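Putative aminooxidase (Propionibacterium acnes, PDB 2BA9) probably isomerises polyunsaturated fatty acids such as linoleic acid to conjugated linoleic acid, using a bound flavin-adenine dinucleotide. Local coordinates at residues D225-V236 and H239-L250. Numbering follows the deposited sequence.
Sequences DITRITREDGKV and HTTDWDRESDVL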
loop_
_atom_site.group_PDB
_atom_site.type_symbol
_atom_site.label_atom_id
_atom_site.label_comp_id
_atom_site.label_asym_id
_atom_site.label_seq_id
_atom_site.Cartn_x
_atom_site.Cartn_y
_atom_site.Cartn_z
ATOM N N ASP A 225 -15.750 -16.030 8.327
ATOM C CA ASP A 225 -15.476 -16.781 7.106
ATOM C C ASP A 225 -16.691 -16.656 6.204
ATOM O O ASP A 225 -17.608 -17.466 6.282
ATOM C CB ASP A 225 -15.216 -18.260 7.473
ATOM C CG ASP A 225 -14.724 -19.108 6.295
ATOM O OD1 ASP A 225 -14.667 -18.615 5.146
ATOM O OD2 ASP A 225 -14.391 -20.291 6.535
ATOM N N ILE A 226 -16.694 -15.612 5.379
ATOM C CA ILE A 226 -17.748 -15.357 4.401
ATOM C C ILE A 226 -17.639 -16.336 3.235
ATOM O O ILE A 226 -16.643 -16.335 2.510
ATOM C CB ILE A 226 -17.651 -13.928 3.808
ATOM C CG1 ILE A 226 -17.843 -12.862 4.893
ATOM C CG2 ILE A 226 -18.664 -13.751 2.675
ATOM C CD1 ILE A 226 -17.525 -11.451 4.430
ATOM N N THR A 227 -18.674 -17.149 3.050
ATOM C CA THR A 227 -18.681 -18.162 2.003
ATOM C C THR A 227 -19.504 -17.759 0.789
ATOM O O THR A 227 -19.295 -18.298 -0.301
ATOM C CB THR A 227 -19.203 -19.484 2.551
ATOM O OG1 THR A 227 -20.551 -19.305 2.998
ATOM C CG2 THR A 227 -18.327 -19.958 3.720
ATOM N N ARG A 228 -20.428 -16.812 0.969
ATOM C CA ARG A 228 -21.341 -16.417 -0.096
ATOM C C ARG A 228 -21.920 -15.013 0.125
ATOM O O ARG A 228 -22.346 -14.685 1.230
ATOM C CB ARG A 228 -22.480 -17.449 -0.200
ATOM C CG ARG A 228 -23.261 -17.415 -1.514
ATOM C CD ARG A 228 -23.901 -18.772 -1.829
ATOM N NE ARG A 228 -22.985 -19.892 -1.545
ATOM C CZ ARG A 228 -23.138 -20.801 -0.567
ATOM N NH1 ARG A 228 -24.200 -20.788 0.249
ATOM N NH2 ARG A 228 -22.215 -21.754 -0.416
ATOM N N ILE A 229 -21.906 -14.191 -0.925
ATOM C CA ILE A 229 -22.659 -12.931 -0.957
ATOM C C ILE A 229 -23.500 -12.902 -2.226
ATOM O O ILE A 229 -22.975 -13.067 -3.332
ATOM C CB ILE A 229 -21.758 -11.671 -0.919
ATOM C CG1 ILE A 229 -20.949 -11.619 0.387
ATOM C CG2 ILE A 229 -22.603 -10.408 -1.085
ATOM C CD1 ILE A 229 -20.001 -10.438 0.495
ATOM N N THR A 230 -24.808 -12.713 -2.047
ATOM C CA THR A 230 -25.758 -12.561 -3.147
ATOM C C THR A 230 -26.538 -11.258 -2.962
ATOM O O THR A 230 -26.800 -10.830 -1.833
ATOM C CB THR A 230 -26.734 -13.743 -3.215
ATOM O OG1 THR A 230 -27.420 -13.869 -1.961
ATOM C CG2 THR A 230 -25.984 -15.032 -3.520
ATOM N N ARG A 231 -26.908 -10.630 -4.070
ATOM C CA ARG A 231 -27.460 -9.283 -4.027
ATOM C C ARG A 231 -28.718 -9.174 -4.872
ATOM O O ARG A 231 -28.708 -8.570 -5.942
ATOM C CB ARG A 231 -26.417 -8.271 -4.492
ATOM C CG ARG A 231 -25.296 -8.063 -3.507
ATOM C CD ARG A 231 -24.067 -7.530 -4.193
ATOM N NE ARG A 231 -23.522 -8.479 -5.167
ATOM C CZ ARG A 231 -22.649 -8.168 -6.129
ATOM N NH1 ARG A 231 -22.210 -9.107 -6.959
ATOM N NH2 ARG A 231 -22.207 -6.921 -6.268
ATOM N N GLU A 232 -29.809 -9.732 -4.364
ATOM C CA GLU A 232 -31.085 -9.706 -5.058
ATOM C C GLU A 232 -32.105 -8.863 -4.297
ATOM O O GLU A 232 -31.900 -8.517 -3.136
ATOM C CB GLU A 232 -31.631 -11.126 -5.243
ATOM C CG GLU A 232 -30.586 -12.225 -5.353
ATOM C CD GLU A 232 -30.366 -12.947 -4.023
ATOM O OE1 GLU A 232 -29.584 -12.450 -3.173
ATOM O OE2 GLU A 232 -30.992 -14.013 -3.826
ATOM N N ASP A 233 -33.199 -8.528 -4.981
ATOM C CA ASP A 233 -34.348 -7.832 -4.379
ATOM C C ASP A 233 -33.975 -6.485 -3.740
ATOM O O ASP A 233 -34.732 -5.945 -2.924
ATOM C CB ASP A 233 -35.030 -8.727 -3.333
ATOM C CG ASP A 233 -35.285 -10.151 -3.836
ATOM O OD1 ASP A 233 -35.935 -10.311 -4.894
ATOM O OD2 ASP A 233 -34.833 -11.109 -3.159
ATOM N N GLY A 234 -32.819 -5.947 -4.124
ATOM C CA GLY A 234 -32.333 -4.668 -3.600
ATOM C C GLY A 234 -31.635 -4.761 -2.256
ATOM O O GLY A 234 -31.460 -3.750 -1.578
ATOM N N LYS A 235 -31.223 -5.972 -1.878
ATOM C CA LYS A 235 -30.559 -6.223 -0.593
ATOM C C LYS A 235 -29.263 -6.995 -0.774
ATOM O O LYS A 235 -29.002 -7.559 -1.838
ATOM C CB LYS A 235 -31.473 -7.024 0.336
ATOM C CG LYS A 235 -32.837 -6.422 0.550
ATOM C CD LYS A 235 -32.766 -5.034 1.184
ATOM C CE LYS A 235 -34.166 -4.448 1.342
ATOM N NZ LYS A 235 -34.854 -4.302 0.021
ATOM N N VAL A 236 -28.464 -7.018 0.288
ATOM C CA VAL A 236 -27.229 -7.774 0.317
ATOM C C VAL A 236 -27.343 -8.880 1.351
ATOM O O VAL A 236 -27.435 -8.608 2.552
ATOM C CB VAL A 236 -26.027 -6.884 0.697
ATOM C CG1 VAL A 236 -24.782 -7.728 0.851
ATOM C CG2 VAL A 236 -25.807 -5.796 -0.338
ATOM N N HIS A 239 -23.470 -14.747 3.643
ATOM C CA HIS A 239 -23.470 -16.069 4.272
ATOM C C HIS A 239 -22.082 -16.413 4.798
ATOM O O HIS A 239 -21.109 -16.376 4.060
ATOM C CB HIS A 239 -23.908 -17.140 3.276
ATOM C CG HIS A 239 -25.166 -16.799 2.540
ATOM N ND1 HIS A 239 -26.409 -17.214 2.963
ATOM C CD2 HIS A 239 -25.372 -16.067 1.418
ATOM C CE1 HIS A 239 -27.329 -16.753 2.131
ATOM N NE2 HIS A 239 -26.724 -16.057 1.183
ATOM N N THR A 240 -22.007 -16.746 6.081
ATOM C CA THR A 240 -20.763 -17.158 6.707
ATOM C C THR A 240 -20.888 -18.592 7.201
ATOM O O THR A 240 -21.862 -19.277 6.905
ATOM C CB THR A 240 -20.365 -16.212 7.885
ATOM O OG1 THR A 240 -21.217 -16.442 9.019
ATOM C CG2 THR A 240 -20.455 -14.757 7.446
ATOM N N THR A 241 -19.880 -19.033 7.942
ATOM C CA THR A 241 -19.857 -20.368 8.517
ATOM C C THR A 241 -20.812 -20.485 9.716
ATOM O O THR A 241 -21.404 -21.546 9.949
ATOM C CB THR A 241 -18.412 -20.759 8.900
ATOM O OG1 THR A 241 -17.736 -19.632 9.472
ATOM C CG2 THR A 241 -17.642 -21.221 7.654
ATOM N N ASP A 242 -20.978 -19.383 10.440
ATOM C CA ASP A 242 -21.798 -19.340 11.655
ATOM C C ASP A 242 -23.216 -18.796 11.420
ATOM O O ASP A 242 -24.117 -19.049 12.215
ATOM C CB ASP A 242 -21.113 -18.465 12.722
ATOM C CG ASP A 242 -19.668 -18.858 12.978
ATOM O OD1 ASP A 242 -19.345 -20.063 12.916
ATOM O OD2 ASP A 242 -18.851 -17.950 13.247
ATOM N N TRP A 243 -23.409 -18.029 10.357
ATOM C CA TRP A 243 -24.697 -17.382 10.116
ATOM C C TRP A 243 -24.799 -16.847 8.701
ATOM O O TRP A 243 -23.799 -16.729 7.993
ATOM C CB TRP A 243 -24.904 -16.222 11.100
ATOM C CG TRP A 243 -23.730 -15.272 11.215
ATOM C CD1 TRP A 243 -22.768 -15.277 12.183
ATOM C CD2 TRP A 243 -23.409 -14.176 10.341
ATOM N NE1 TRP A 243 -21.864 -14.264 11.962
ATOM C CE2 TRP A 243 -22.238 -13.570 10.842
ATOM C CE3 TRP A 243 -23.995 -13.652 9.184
ATOM C CZ2 TRP A 243 -21.642 -12.468 10.228
ATOM C CZ3 TRP A 243 -23.400 -12.554 8.575
ATOM C CH2 TRP A 243 -22.241 -11.977 9.097
ATOM N N ASP A 244 -26.020 -16.520 8.299
ATOM C CA ASP A 244 -26.244 -15.765 7.079
ATOM C C ASP A 244 -27.210 -14.619 7.389
ATOM O O ASP A 244 -28.242 -14.823 8.046
ATOM C CB ASP A 244 -26.753 -16.665 5.947
ATOM C CG ASP A 244 -27.993 -17.439 6.322
ATOM O OD1 ASP A 244 -27.981 -18.690 6.242
ATOM O OD2 ASP A 244 -28.992 -16.790 6.695
ATOM N N ARG A 245 -26.860 -13.413 6.936
ATOM C CA ARG A 245 -27.600 -12.207 7.314
ATOM C C ARG A 245 -27.760 -11.203 6.197
ATOM O O ARG A 245 -26.976 -11.173 5.248
ATOM C CB ARG A 245 -26.928 -11.523 8.495
ATOM C CG ARG A 245 -27.209 -12.208 9.815
ATOM C CD ARG A 245 -26.347 -11.634 10.898
ATOM N NE ARG A 245 -26.282 -12.545 12.031
ATOM C CZ ARG A 245 -25.303 -12.573 12.936
ATOM N NH1 ARG A 245 -24.271 -11.734 12.862
ATOM N NH2 ARG A 245 -25.360 -13.463 13.921
ATOM N N GLU A 246 -28.780 -10.365 6.349
ATOM C CA GLU A 246 -29.178 -9.412 5.330
ATOM C C GLU A 246 -28.721 -8.009 5.705
ATOM O O GLU A 246 -28.897 -7.575 6.849
ATOM C CB GLU A 246 -30.694 -9.436 5.188
ATOM C CG GLU A 246 -31.248 -8.668 4.008
ATOM C CD GLU A 246 -32.753 -8.594 4.058
ATOM O OE1 GLU A 246 -33.386 -9.647 4.279
ATOM O OE2 GLU A 246 -33.306 -7.492 3.894
ATOM N N SER A 247 -28.138 -7.314 4.731
ATOM C CA SER A 247 -27.838 -5.896 4.844
ATOM C C SER A 247 -28.445 -5.131 3.666
ATOM O O SER A 247 -28.954 -5.723 2.704
ATOM C CB SER A 247 -26.332 -5.677 4.902
ATOM O OG SER A 247 -25.750 -6.500 5.903
ATOM N N ASP A 248 -28.398 -3.807 3.764
ATOM C CA ASP A 248 -28.940 -2.923 2.732
ATOM C C ASP A 248 -27.854 -2.512 1.757
ATOM O O ASP A 248 -28.101 -2.398 0.560
ATOM C CB ASP A 248 -29.537 -1.675 3.375
ATOM C CG ASP A 248 -30.738 -1.987 4.222
ATOM O OD1 ASP A 248 -31.670 -2.620 3.707
ATOM O OD2 ASP A 248 -30.761 -1.606 5.402
ATOM N N VAL A 249 -26.654 -2.292 2.288
ATOM C CA VAL A 249 -25.525 -1.783 1.508
ATOM C C VAL A 249 -24.252 -2.601 1.797
ATOM O O VAL A 249 -24.020 -3.056 2.927
ATOM C CB VAL A 249 -25.288 -0.294 1.820
ATOM C CG1 VAL A 249 -24.210 0.292 0.927
ATOM C CG2 VAL A 249 -26.571 0.476 1.675
ATOM N N LEU A 250 -23.461 -2.812 0.745
ATOM C CA LEU A 250 -22.183 -3.506 0.830
ATOM C C LEU A 250 -21.030 -2.580 0.456
ATOM O O LEU A 250 -21.076 -1.928 -0.579
ATOM C CB LEU A 250 -22.185 -4.699 -0.130
ATOM C CG LEU A 250 -20.976 -5.634 -0.076
ATOM C CD1 LEU A 250 -20.837 -6.248 1.315
ATOM C CD2 LEU A 250 -21.102 -6.723 -1.156
HETATM O O HOH W 1 -32.360 -1.953 1.281
#
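His-239 O is gripped by three donors from the 225-236 segment. Thr-227 N lies 2.7 Å from His-239 O and approaches in the carbonyl plane. Arg-228 N meets the same oxygen from a position tilted 19° out of that plane. Thr-227 OG1 comes from well above the plane, 3.2 Å from His-239 O; its chi1 of 62° sets the hydroxyl between the backbone N and carbonyl carbon, turned to this oxygen. The return bond runs from His-239 N to Arg-228 O at 2.7 Å. Two residues thus face one, a classic beta bulge in the antiparallel hairpin of strands 226-230 and 236-240. A third strand, 244-247, completes the small antiparallel sheet of this isomerase, a member of the flavin-containing amine oxidoreductase family. The side chain of Ile-226 lies about 4 Å from the bound FAD. CD2 of the His-239 ring packs 3.6 Å from Arg-228 CB, and His-237 stacks on the ring. Between strands 236-240 and 244-247, Val-236 and Ser-247 form an antiparallel hydrogen-bonded pair; the bond from Ser-247 N to Val-236 O is nearly straight at 177°. Val-236 CG2 rests 3.8 Å from Leu-250 CB, while Leu-250 CD2 meets Ile-229 CG2 tip to tip. Lys-235 CG passes 3.5 Å from Glu-246 OE2, but Arg-8 makes the salt bridges to Glu-246 and Asp-248. A water donates to Asp-248 OD1 and, weakly, to Gly-234 O.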